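PDB 6QE6: tRNA (Adenine(22)-N(1))-methyltransferase from Mycoplasma capricolum subsp. capricolum, which probably methylates the N1 atom of adenine 22 in tRNA, using S-adenosylmethionine as methyl donor and releasing S-adenosylhomocysteine. Local coordinates for residues D166-L171 against I203-N208; E185-I188 against S192-F195; S211-I216 against Q231-K236. One frame throughout, in Å; residues are numbered along the deposited sequence.

Contact 1 (D166-L171 against I203-N208); sequences DHYYWL and ISYLEN
Tyr205 meets two aromatic rings at once, serving one with its edge and the other with its face. Its CD1 stands 3.5 Å above the plane of the Tyr168 ring, displaced toward the rim of that face, and the pair is edge-to-face with planes 67° apart and ring centroids 4.9 Å apart. The closest atoms here are Tyr205 CE1 and Tyr168 CD2, at 3.5 Å. Toward Trp170 the roles reverse: the six-membered ring of the indole turns its edge to the face of Tyr205 in an offset T-shaped pair, the planes nearly perpendicular at 82°. The offset brings the phenol oxygen into play, since Tyr205 OH lies near the indole plane, 3.4 Å from Trp170 CH2, while Trp170 CZ2 is 3.8 Å from Tyr205 CZ.

The ring reaches this position because CG of Tyr205 is anti to its own backbone N (chi1 175°), which sends the side chain from the helix toward the sheet. The two partners it finds there are alternate residues of one strand, a simple example of how beta periodicity presents a pair of rings to a single helical side chain.

Phe161, from neighbouring strand 155-163, extends the aromatic cluster: it lies almost parallel to Tyr168, meets Trp170 edge-to-face and also touches the Tyr205 ring, while Tyr163 adds a further ring beside Tyr168. Strand 168-175 runs antiparallel to its neighbours 133-138 and 155-163 in the mixed sheet of a class I methyltransferase fold. While Tyr168 and Trp170 receive helix 200-217, the intervening Tyr169 touches Arg25 of helix 24-31; beyond Tyr205, Leu206 packs against helix 225-244.

Contact 2 (E185-I188 against S192-F195); sequences ELEI and SKQF
Glu187 and Lys193 join helix 185-190 to the short, weakly bonded helix 193-196 that follows after a brief turn, in the helical region that follows the sheet of the class I methyltransferase fold. The hydrogen bond is the directional element: the backbone N of Lys193 donates to Glu187 OE2 over 3.1 Å, with an N-H...O angle of 151°. A carboxylate from one helix thus receives a backbone amide of the segment that follows.

The charged ends meet indirectly, through Glu184: OE1 of Glu187 accepts a hydrogen bond from Glu184 N, and Lys193 NZ forms a salt bridge with Glu184 OE2. Glu187 OE1 itself lies 4.5 Å from Lys193 NZ, too far for a salt bridge. With both oxygens engaged, the rotation of the Glu187 carboxylate is probably well defined.

Packing supplies the rest. The side chains of Glu187 and Lys193 cross at about a right angle, and the lysine, bent in its outer torsions, brings its CE to 3.8 Å from Glu187 CD. Beside the hydrogen bond, Ser192 CA lies 3.4 Å from Glu187 OE2, which accepts the amide through its anti lone pair, on the side away from OE1.

Contact 3 (S211-I216 against Q231-K236); sequences SNLTKI and QNRINK
Leu213 and Ile234 form the tight centre of an antiparallel helix pair, in which segments 211-216 and 231-236 run at 157° to each other with their axes 9.8 Å apart at closest approach. The two side chains slide past one another in opposite directions, so contact is made along their lengths. Leu213 CD1 reaches Ile234 CG1 at 3.6 Å, and Leu213 CB rests against Ile234 CD1 at the same 3.6 Å. With CG1 anti to its carbonyl carbon (chi1 -79°), Ile234 extends its longer branch across the interface to the base of the leucine. Ile230 and Ile237 of helix 225-244 also touch Leu213, and Ile210 and Leu217 of helix 200-217 touch Ile234, extending the apolar seam along both helices.

The whole contact lies near the surface, and its flanks are looser. On one, the Arg233 side chain crosses Leu213 at about a right angle, its CD 3.9 Å from Leu213 CD1; that methyl also lies at the edge of the guanidinium, near its plane. The charged end is engaged elsewhere, NH2 forming a salt bridge with Glu189 of helix 185-190. On another, Thr214 OG1 comes no nearer than 4.0 Å to Ile234 CD1 and is committed to a hydrogen bond with Ile210 O in its own helix.

The worked example is of division of labour: aliphatic carbon joins the two helices, whereas the polar ends of Thr214 and Arg233 are used within their own helix or on a third one. Attraction between these segments therefore rests on van der Waals and hydrophobic contact, while the arginine adds an ionic tie to helix 185-190.

Overall arrangement
Helix 200-217 links contact 1 to contact 3, whose centres are 15 Å apart: its first half meets the sheet through Tyr205, its second half pairs with helix 225-244. Contact 2 lies between the two halves of contact 1 in sequence, its nearest atoms about 7 Å from that contact, and touches contact 3 directly where Leu186 CD2 packs 3.6 Å from Lys236 O. Contacts 1 and 2 lie about equally far from the centre of the chain, 15 and 16 Å, and contact 3 farther out at 25 Å. Contact 1 is nearest the cofactor: the Trp170 side chain is about 13 Å from bound S-adenosylhomocysteine, and that of Tyr168 about 9 Å from that of the cofactor-binding Arg25.

Contact 1 (D166-L171 against I203-N208)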
loop_
_atom_site.group_PDB
_atom_site.type_symbol
_atom_site.label_atom_id
_atom_site.label_comp_id
_atom_site.label_asym_id
_atom_site.label_seq_id
_atom_site.Cartn_x
_atom_site.Cartn_y
_atom_site.Cartn_z
ATOM N N ASP A 166 14.649 6.249 7.530
ATOM C CA ASP A 166 14.292 7.665 7.644
ATOM C C ASP A 166 13.098 8.027 6.755
ATOM O O ASP A 166 13.065 9.095 6.143
ATOM C CB ASP A 166 15.504 8.553 7.337
ATOM C CG ASP A 166 15.733 9.614 8.402
ATOM O OD1 ASP A 166 14.740 10.169 8.931
ATOM O OD2 ASP A 166 16.908 9.872 8.733
ATOM N N HIS A 167 12.112 7.126 6.679
ATOM C CA HIS A 167 10.903 7.308 5.880
ATOM C C HIS A 167 9.743 6.559 6.528
ATOM O O HIS A 167 9.926 5.497 7.132
ATOM C CB HIS A 167 11.073 6.797 4.442
ATOM C CG HIS A 167 11.776 7.754 3.534
ATOM N ND1 HIS A 167 13.150 7.868 3.491
ATOM C CD2 HIS A 167 11.296 8.631 2.617
ATOM C CE1 HIS A 167 13.487 8.781 2.594
ATOM N NE2 HIS A 167 12.381 9.260 2.052
ATOM N N TYR A 168 8.541 7.094 6.364
ATOM C CA TYR A 168 7.345 6.414 6.835
ATOM C C TYR A 168 6.580 5.762 5.689
ATOM O O TYR A 168 6.684 6.154 4.520
ATOM C CB TYR A 168 6.441 7.375 7.600
ATOM C CG TYR A 168 7.109 7.803 8.865
ATOM C CD1 TYR A 168 7.222 6.930 9.931
ATOM C CD2 TYR A 168 7.688 9.057 8.975
ATOM C CE1 TYR A 168 7.862 7.304 11.101
ATOM C CE2 TYR A 168 8.337 9.442 10.141
ATOM C CZ TYR A 168 8.417 8.561 11.200
ATOM O OH TYR A 168 9.053 8.935 12.360
ATOM N N TYR A 169 5.824 4.729 6.046
ATOM C CA TYR A 169 5.116 3.909 5.078
ATOM C C TYR A 169 3.758 3.507 5.633
ATOM O O TYR A 169 3.607 3.251 6.833
ATOM C CB TYR A 169 5.912 2.661 4.723
ATOM C CG TYR A 169 7.216 2.971 4.046
ATOM C CD1 TYR A 169 8.383 3.158 4.790
ATOM C CD2 TYR A 169 7.284 3.072 2.662
ATOM C CE1 TYR A 169 9.555 3.437 4.176
ATOM C CE2 TYR A 169 8.463 3.353 2.039
ATOM C CZ TYR A 169 9.596 3.545 2.798
ATOM O OH TYR A 169 10.785 3.827 2.168
ATOM N N TRP A 170 2.782 3.426 4.738
ATOM C CA TRP A 170 1.398 3.162 5.098
ATOM C C TRP A 170 1.020 1.838 4.451
ATOM O O TRP A 170 0.930 1.736 3.223
ATOM C CB TRP A 170 0.484 4.300 4.636
ATOM C CG TRP A 170 0.554 5.600 5.442
ATOM C CD1 TRP A 170 -0.353 6.032 6.362
ATOM C CD2 TRP A 170 1.556 6.636 5.359
ATOM N NE1 TRP A 170 0.017 7.258 6.869
ATOM C CE2 TRP A 170 1.187 7.648 6.275
ATOM C CE3 TRP A 170 2.730 6.796 4.615
ATOM C CZ2 TRP A 170 1.948 8.813 6.455
ATOM C CZ3 TRP A 170 3.474 7.939 4.789
ATOM C CH2 TRP A 170 3.081 8.940 5.706
ATOM N N LEU A 171 0.818 0.820 5.262
ATOM C CA LEU A 171 0.476 -0.484 4.733
ATOM C C LEU A 171 -1.018 -0.709 4.912
ATOM O O LEU A 171 -1.547 -0.512 6.009
ATOM C CB LEU A 171 1.293 -1.577 5.424
ATOM C CG LEU A 171 0.973 -3.011 5.011
ATOM C CD1 LEU A 171 2.223 -3.813 4.758
ATOM C CD2 LEU A 171 0.152 -3.662 6.098
ATOM N N ILE A 203 1.019 7.770 16.696
ATOM C CA ILE A 203 0.629 8.959 17.440
ATOM C C ILE A 203 1.764 9.974 17.432
ATOM O O ILE A 203 1.546 11.173 17.218
ATOM C CB ILE A 203 0.194 8.584 18.870
ATOM C CG1 ILE A 203 -1.105 7.772 18.819
ATOM C CG2 ILE A 203 -0.005 9.827 19.703
ATOM C CD1 ILE A 203 -1.456 7.105 20.130
ATOM N N SER A 204 2.996 9.499 17.617
ATOM C CA SER A 204 4.154 10.386 17.583
ATOM C C SER A 204 4.242 11.117 16.248
ATOM O O SER A 204 4.415 12.344 16.201
ATOM C CB SER A 204 5.413 9.577 17.846
ATOM O OG SER A 204 6.513 10.441 17.861
ATOM N N TYR A 205 4.082 10.373 15.149
ATOM C CA TYR A 205 4.073 10.973 13.820
ATOM C C TYR A 205 2.985 12.042 13.690
ATOM O O TYR A 205 3.209 13.097 13.081
ATOM C CB TYR A 205 3.887 9.874 12.774
ATOM C CG TYR A 205 3.753 10.391 11.364
ATOM C CD1 TYR A 205 4.883 10.585 10.567
ATOM C CD2 TYR A 205 2.509 10.688 10.828
ATOM C CE1 TYR A 205 4.776 11.058 9.280
ATOM C CE2 TYR A 205 2.389 11.168 9.545
ATOM C CZ TYR A 205 3.527 11.345 8.774
ATOM O OH TYR A 205 3.413 11.822 7.488
ATOM N N LEU A 206 1.794 11.782 14.253
ATOM C CA LEU A 206 0.672 12.708 14.090
ATOM C C LEU A 206 0.870 13.970 14.923
ATOM O O LEU A 206 0.487 15.064 14.495
ATOM C CB LEU A 206 -0.645 12.021 14.461
ATOM C CG LEU A 206 -1.122 10.964 13.483
ATOM C CD1 LEU A 206 -2.370 10.266 14.000
ATOM C CD2 LEU A 206 -1.373 11.627 12.134
ATOM N N GLU A 207 1.445 13.838 16.123
ATOM C CA GLU A 207 1.807 15.029 16.879
ATOM C C GLU A 207 2.853 15.844 16.127
ATOM O O GLU A 207 2.782 17.077 16.102
ATOM C CB GLU A 207 2.291 14.644 18.285
ATOM C CG GLU A 207 1.395 13.611 18.947
ATOM C CD GLU A 207 0.791 14.034 20.291
ATOM O OE1 GLU A 207 0.248 15.164 20.392
ATOM O OE2 GLU A 207 0.818 13.209 21.241
ATOM N N ASN A 208 3.795 15.177 15.447
ATOM C CA ASN A 208 4.762 15.940 14.661
ATOM C C ASN A 208 4.095 16.633 13.475
ATOM O O ASN A 208 4.520 17.730 13.080
ATOM C CB ASN A 208 5.915 15.056 14.179
ATOM C CG ASN A 208 7.077 15.886 13.584
ATOM O OD1 ASN A 208 7.651 16.754 14.258
ATOM N ND2 ASN A 208 7.406 15.632 12.314
#

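Contact 2 (E185-I188 against S192-F195)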
loop_
_atom_site.group_PDB
_atom_site.type_symbol
_atom_site.label_atom_id
_atom_site.label_comp_id
_atom_site.label_asym_id
_atom_site.label_seq_id
_atom_site.Cartn_x
_atom_site.Cartn_y
_atom_site.Cartn_z
ATOM N N GLU A 185 -15.603 9.168 9.681
ATOM C CA GLU A 185 -14.866 10.012 8.751
ATOM C C GLU A 185 -13.448 10.252 9.238
ATOM O O GLU A 185 -12.536 10.384 8.417
ATOM C CB GLU A 185 -15.582 11.339 8.510
ATOM C CG GLU A 185 -15.442 12.363 9.612
ATOM C CD GLU A 185 -15.365 13.798 9.076
ATOM O OE1 GLU A 185 -14.323 14.483 9.279
ATOM O OE2 GLU A 185 -16.352 14.226 8.436
ATOM N N LEU A 186 -13.229 10.275 10.558
ATOM C CA LEU A 186 -11.855 10.374 11.051
ATOM C C LEU A 186 -11.058 9.122 10.707
ATOM O O LEU A 186 -9.855 9.212 10.455
ATOM C CB LEU A 186 -11.822 10.615 12.563
ATOM C CG LEU A 186 -11.834 12.052 13.067
ATOM C CD1 LEU A 186 -11.439 12.101 14.545
ATOM C CD2 LEU A 186 -10.921 12.932 12.235
ATOM N N GLU A 187 -11.716 7.954 10.682
ATOM C CA GLU A 187 -11.030 6.713 10.333
ATOM C C GLU A 187 -10.649 6.701 8.866
ATOM O O GLU A 187 -9.571 6.225 8.501
ATOM C CB GLU A 187 -11.911 5.515 10.646
ATOM C CG GLU A 187 -11.922 5.092 12.075
ATOM C CD GLU A 187 -12.918 3.984 12.307
ATOM O OE1 GLU A 187 -14.121 4.216 12.051
ATOM O OE2 GLU A 187 -12.502 2.872 12.707
ATOM N N ILE A 188 -11.528 7.207 8.007
ATOM C CA ILE A 188 -11.187 7.308 6.597
ATOM C C ILE A 188 -9.937 8.155 6.428
ATOM O O ILE A 188 -9.047 7.842 5.622
ATOM C CB ILE A 188 -12.380 7.873 5.810
ATOM C CG1 ILE A 188 -13.538 6.871 5.849
ATOM C CG2 ILE A 188 -11.985 8.176 4.393
ATOM C CD1 ILE A 188 -14.671 7.193 4.886
ATOM N N SER A 192 -8.536 3.026 10.367
ATOM C CA SER A 192 -9.437 2.339 11.298
ATOM C C SER A 192 -8.804 2.224 12.679
ATOM O O SER A 192 -7.673 1.748 12.809
ATOM C CB SER A 192 -9.793 0.937 10.778
ATOM O OG SER A 192 -10.020 0.903 9.367
ATOM N N LYS A 193 -9.540 2.678 13.708
ATOM C CA LYS A 193 -9.058 2.637 15.095
ATOM C C LYS A 193 -8.513 1.268 15.472
ATOM O O LYS A 193 -7.476 1.158 16.146
ATOM C CB LYS A 193 -10.184 2.985 16.061
ATOM C CG LYS A 193 -10.932 4.241 15.757
ATOM C CD LYS A 193 -12.101 4.364 16.729
ATOM C CE LYS A 193 -13.422 3.907 16.120
ATOM N NZ LYS A 193 -14.520 4.859 16.486
ATOM N N GLN A 194 -9.240 0.227 15.083
ATOM C CA GLN A 194 -8.897 -1.179 15.215
ATOM C C GLN A 194 -7.411 -1.469 15.005
ATOM O O GLN A 194 -6.810 -2.228 15.768
ATOM C CB GLN A 194 -9.758 -1.951 14.220
ATOM C CG GLN A 194 -9.194 -3.238 13.758
ATOM C CD GLN A 194 -10.142 -3.969 12.827
ATOM O OE1 GLN A 194 -10.831 -3.351 11.999
ATOM N NE2 GLN A 194 -10.208 -5.294 12.978
ATOM N N PHE A 195 -6.808 -0.869 13.978
ATOM C CA PHE A 195 -5.426 -1.158 13.629
ATOM C C PHE A 195 -4.426 -0.218 14.298
ATOM O O PHE A 195 -3.226 -0.529 14.322
ATOM C CB PHE A 195 -5.249 -1.111 12.103
ATOM C CG PHE A 195 -6.238 -1.973 11.344
ATOM C CD1 PHE A 195 -6.236 -3.358 11.483
ATOM C CD2 PHE A 195 -7.177 -1.397 10.491
ATOM C CE1 PHE A 195 -7.156 -4.159 10.789
ATOM C CE2 PHE A 195 -8.104 -2.203 9.788
ATOM C CZ PHE A 195 -8.088 -3.580 9.944
#

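Contact 3 (S211-I216 against Q231-K236)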
loop_
_atom_site.group_PDB
_atom_site.type_symbol
_atom_site.label_atom_id
_atom_site.label_comp_id
_atom_site.label_asym_id
_atom_site.label_seq_id
_atom_site.Cartn_x
_atom_site.Cartn_y
_atom_site.Cartn_z
ATOM N N SER A 211 2.764 19.857 14.786
ATOM C CA SER A 211 3.828 20.857 14.916
ATOM C C SER A 211 4.140 21.512 13.582
ATOM O O SER A 211 4.300 22.734 13.495
ATOM C CB SER A 211 5.098 20.224 15.478
ATOM O OG SER A 211 4.858 19.777 16.787
ATOM N N ASN A 212 4.256 20.711 12.529
ATOM C CA ASN A 212 4.573 21.295 11.235
ATOM C C ASN A 212 3.459 22.235 10.781
ATOM O O ASN A 212 3.732 23.330 10.276
ATOM C CB ASN A 212 4.850 20.182 10.224
ATOM C CG ASN A 212 6.160 19.432 10.517
ATOM O OD1 ASN A 212 7.106 19.987 11.098
ATOM N ND2 ASN A 212 6.218 18.169 10.112
ATOM N N LEU A 213 2.198 21.856 11.023
ATOM C CA LEU A 213 1.063 22.698 10.644
ATOM C C LEU A 213 1.016 23.991 11.461
ATOM O O LEU A 213 0.644 25.055 10.944
ATOM C CB LEU A 213 -0.241 21.915 10.812
ATOM C CG LEU A 213 -0.473 20.710 9.903
ATOM C CD1 LEU A 213 -1.767 19.976 10.305
ATOM C CD2 LEU A 213 -0.502 21.160 8.438
ATOM N N THR A 214 1.373 23.914 12.741
ATOM C CA THR A 214 1.433 25.108 13.581
ATOM C C THR A 214 2.470 26.111 13.063
ATOM O O THR A 214 2.212 27.322 13.035
ATOM C CB THR A 214 1.737 24.692 15.021
ATOM O OG1 THR A 214 0.738 23.760 15.458
ATOM C CG2 THR A 214 1.750 25.902 15.956
ATOM N N LYS A 215 3.649 25.624 12.646
ATOM C CA LYS A 215 4.644 26.494 12.017
ATOM C C LYS A 215 4.052 27.264 10.843
ATOM O O LYS A 215 4.354 28.449 10.646
ATOM C CB LYS A 215 5.832 25.671 11.518
ATOM C CG LYS A 215 6.823 25.221 12.560
ATOM C CD LYS A 215 8.081 24.692 11.850
ATOM C CE LYS A 215 8.554 25.654 10.731
ATOM N NZ LYS A 215 9.691 25.116 9.900
ATOM N N ILE A 216 3.226 26.597 10.039
ATOM C CA ILE A 216 2.638 27.231 8.863
ATOM C C ILE A 216 1.585 28.250 9.276
ATOM O O ILE A 216 1.447 29.308 8.646
ATOM C CB ILE A 216 2.054 26.153 7.929
ATOM C CG1 ILE A 216 3.173 25.270 7.398
ATOM C CG2 ILE A 216 1.247 26.777 6.783
ATOM C CD1 ILE A 216 2.664 24.010 6.742
ATOM N N GLN A 231 -5.981 24.895 10.111
ATOM C CA GLN A 231 -6.551 24.896 11.455
ATOM C C GLN A 231 -7.499 23.717 11.657
ATOM O O GLN A 231 -7.562 23.135 12.750
ATOM C CB GLN A 231 -7.275 26.224 11.699
ATOM C CG GLN A 231 -7.915 26.371 13.074
ATOM C CD GLN A 231 -6.938 26.892 14.137
ATOM O OE1 GLN A 231 -6.130 26.123 14.690
ATOM N NE2 GLN A 231 -7.011 28.205 14.427
ATOM N N ASN A 232 -8.251 23.353 10.612
ATOM C CA ASN A 232 -9.178 22.231 10.731
ATOM C C ASN A 232 -8.446 20.897 10.685
ATOM O O ASN A 232 -8.795 19.970 11.426
ATOM C CB ASN A 232 -10.251 22.300 9.638
ATOM C CG ASN A 232 -11.555 22.891 10.150
ATOM O OD1 ASN A 232 -12.081 23.862 9.586
ATOM N ND2 ASN A 232 -12.075 22.320 11.244
ATOM N N ARG A 233 -7.432 20.781 9.825
ATOM C CA ARG A 233 -6.601 19.582 9.818
ATOM C C ARG A 233 -6.073 19.288 11.222
ATOM O O ARG A 233 -6.240 18.173 11.731
ATOM C CB ARG A 233 -5.469 19.750 8.803
ATOM C CG ARG A 233 -5.077 18.495 8.023
ATOM C CD ARG A 233 -4.417 17.502 8.946
ATOM N NE ARG A 233 -3.420 16.582 8.353
ATOM C CZ ARG A 233 -3.704 15.460 7.685
ATOM N NH1 ARG A 233 -2.716 14.693 7.237
ATOM N NH2 ARG A 233 -4.969 15.106 7.452
ATOM N N ILE A 234 -5.497 20.305 11.888
ATOM C CA ILE A 234 -4.928 20.115 13.226
ATOM C C ILE A 234 -5.972 19.561 14.181
ATOM O O ILE A 234 -5.711 18.609 14.925
ATOM C CB ILE A 234 -4.349 21.431 13.777
ATOM C CG1 ILE A 234 -2.979 21.725 13.180
ATOM C CG2 ILE A 234 -4.238 21.361 15.303
ATOM C CD1 ILE A 234 -2.592 23.164 13.272
ATOM N N ASN A 235 -7.164 20.168 14.192
ATOM C CA ASN A 235 -8.220 19.716 15.097
ATOM C C ASN A 235 -8.691 18.310 14.762
ATOM O O ASN A 235 -9.031 17.543 15.671
ATOM C CB ASN A 235 -9.409 20.671 15.058
ATOM C CG ASN A 235 -9.079 22.033 15.631
ATOM O OD1 ASN A 235 -8.128 22.185 16.408
ATOM N ND2 ASN A 235 -9.866 23.034 15.251
ATOM N N LYS A 236 -8.725 17.956 13.475
ATOM C CA LYS A 236 -9.085 16.590 13.119
ATOM C C LYS A 236 -8.059 15.612 13.668
ATOM O O LYS A 236 -8.428 14.595 14.271
ATOM C CB LYS A 236 -9.247 16.463 11.603
ATOM C CG LYS A 236 -10.711 16.557 11.172
ATOM C CD LYS A 236 -10.920 17.182 9.789
ATOM C CE LYS A 236 -10.118 16.491 8.710
ATOM N NZ LYS A 236 -10.548 16.908 7.337
#